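Putative DNA helicase (Lactobacillus plantarum, PDB 3DMN) is of uncharacterised function but, as a UvrD-like helicase C-terminal domain, probably forms part of an ATP-driven motor that unwinds DNA. Local coordinates at residues E60-A65 / E114-I119. Numbering follows the deposited sequence.
With FMT (formic acid), chain P.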
# COMPACT_ATOMS: atom_id res chain seq x y z
N GLU A 60 12.95 -10.50 -3.21
CA GLU A 60 13.31 -10.64 -1.80
C GLU A 60 12.46 -11.72 -1.15
O GLU A 60 12.53 -11.94 0.06
CB GLU A 60 13.16 -9.30 -1.09
CG GLU A 60 14.01 -8.23 -1.78
CD GLU A 60 14.58 -7.23 -0.81
OE1 GLU A 60 15.81 -6.96 -0.89
OE2 GLU A 60 13.80 -6.71 0.02
N ARG A 61 11.66 -12.39 -1.99
CA ARG A 61 10.82 -13.52 -1.59
C ARG A 61 9.70 -13.09 -0.65
O ARG A 61 9.29 -13.86 0.23
CB ARG A 61 11.65 -14.66 -0.99
CG ARG A 61 12.81 -15.14 -1.86
CD ARG A 61 13.58 -16.23 -1.16
NE ARG A 61 14.43 -15.68 -0.10
CZ ARG A 61 15.77 -15.74 -0.09
NH1 ARG A 61 16.42 -16.35 -1.07
NH2 ARG A 61 16.44 -15.19 0.92
N ASP A 62 9.20 -11.87 -0.86
CA ASP A 62 8.04 -11.36 -0.12
C ASP A 62 6.78 -11.87 -0.77
O ASP A 62 6.77 -12.21 -1.96
CB ASP A 62 7.98 -9.83 -0.17
CG ASP A 62 9.14 -9.18 0.53
OD1 ASP A 62 9.78 -9.83 1.40
OD2 ASP A 62 9.41 -8.00 0.18
N THR A 63 5.71 -11.91 0.03
CA THR A 63 4.37 -12.08 -0.50
C THR A 63 3.66 -10.74 -0.32
O THR A 63 3.51 -10.28 0.82
CB THR A 63 3.60 -13.13 0.28
OG1 THR A 63 4.30 -14.38 0.18
CG2 THR A 63 2.19 -13.27 -0.30
N THR A 64 3.26 -10.14 -1.44
CA THR A 64 2.68 -8.81 -1.46
C THR A 64 1.16 -8.76 -1.67
O THR A 64 0.63 -9.47 -2.56
CB THR A 64 3.38 -7.97 -2.56
OG1 THR A 64 4.82 -8.06 -2.41
CG2 THR A 64 2.89 -6.54 -2.51
N ALA A 65 0.46 -7.92 -0.89
CA ALA A 65 -0.92 -7.50 -1.20
C ALA A 65 -0.95 -6.04 -1.57
O ALA A 65 -0.25 -5.24 -0.96
CB ALA A 65 -1.83 -7.72 -0.04
N GLU A 114 -3.21 -9.64 7.81
CA GLU A 114 -1.86 -9.06 7.84
C GLU A 114 -1.13 -9.66 6.63
O GLU A 114 -1.40 -10.81 6.26
CB GLU A 114 -1.12 -9.38 9.16
CG GLU A 114 -1.11 -10.86 9.56
CD GLU A 114 -0.15 -11.76 8.73
OE1 GLU A 114 -0.45 -12.96 8.59
OE2 GLU A 114 0.87 -11.26 8.20
N PHE A 115 -0.24 -8.87 6.03
CA PHE A 115 0.50 -9.31 4.87
C PHE A 115 1.98 -9.04 5.10
O PHE A 115 2.35 -8.08 5.77
CB PHE A 115 0.03 -8.51 3.65
CG PHE A 115 -1.46 -8.62 3.40
CD1 PHE A 115 -1.98 -9.77 2.83
CD2 PHE A 115 -2.31 -7.57 3.72
CE1 PHE A 115 -3.36 -9.87 2.59
CE2 PHE A 115 -3.69 -7.66 3.48
CZ PHE A 115 -4.20 -8.81 2.92
N ASP A 116 2.84 -9.90 4.53
CA ASP A 116 4.27 -9.70 4.56
C ASP A 116 4.63 -8.32 4.00
O ASP A 116 5.31 -7.52 4.65
CB ASP A 116 4.86 -10.79 3.67
CG ASP A 116 6.35 -10.84 3.71
OD1 ASP A 116 6.95 -10.39 4.72
OD2 ASP A 116 6.92 -11.40 2.74
N ALA A 117 4.15 -8.04 2.79
CA ALA A 117 4.41 -6.75 2.12
C ALA A 117 3.08 -6.19 1.65
O ALA A 117 2.18 -6.93 1.20
CB ALA A 117 5.32 -6.97 0.94
N VAL A 118 2.96 -4.88 1.75
CA VAL A 118 1.76 -4.19 1.27
C VAL A 118 2.22 -3.10 0.33
O VAL A 118 3.17 -2.38 0.62
CB VAL A 118 0.96 -3.55 2.45
CG1 VAL A 118 -0.13 -2.60 1.91
CG2 VAL A 118 0.31 -4.67 3.31
N ILE A 119 1.49 -2.96 -0.77
CA ILE A 119 1.61 -1.73 -1.59
C ILE A 119 0.30 -0.97 -1.47
O ILE A 119 -0.75 -1.53 -1.82
CB ILE A 119 1.87 -2.09 -3.04
CG1 ILE A 119 3.20 -2.84 -3.19
CG2 ILE A 119 1.83 -0.82 -3.98
CD1 ILE A 119 3.39 -3.52 -4.60
C FMT P . 3.26 -11.55 -4.43
O1 FMT P . 2.95 -12.14 -3.40
O2 FMT P . 2.46 -10.94 -5.15
O HOH W 1 9.56 -10.94 4.46
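Asp116 reaches with its carboxylate across to the residue leading into strand 64-68, where OD2 accepts the backbone N-H of Thr63 at 3.0 Å from Thr63 N. That moderately bent bond uses the anti lone pair of OD2. The torsion responsible is chi1 of -172°, which sets CG of Asp116 opposite its own backbone N, while OD1 is taken by His146 and by a water. This water also donates to Asp62 OD1, which lies 3.5 Å from Asp116 OD2; the two carboxylate planes stand 87° apart, so the acids meet nearly crosswise. Beyond them the backbones pair in parallel: Ala117 N donates to Thr63 O (3.1 Å), Ala65 N to Ala117 O (2.9 Å), and Ala65 O accepts the N-H of Ile119. On one face of this pairing Thr64 CG2 packs against Ile119 CD1 at 3.7 Å, while Thr64 OG1 bonds to Asn57 of helix 43-59. Ala65 points to the other face, its CB 3.5 Å from the Phe115 ring centroid and 11° off the normal, a CH-pi contact over the ring centre. Were Asp116 an alanine, the Thr63 N-H, His146 and the water would probably each lose a carboxylate partner. If both acids are ionised they would probably repel, a cost the bridging water and the His146 bond are likely to ease beside these central strands of the P-loop NTPase-like sheet.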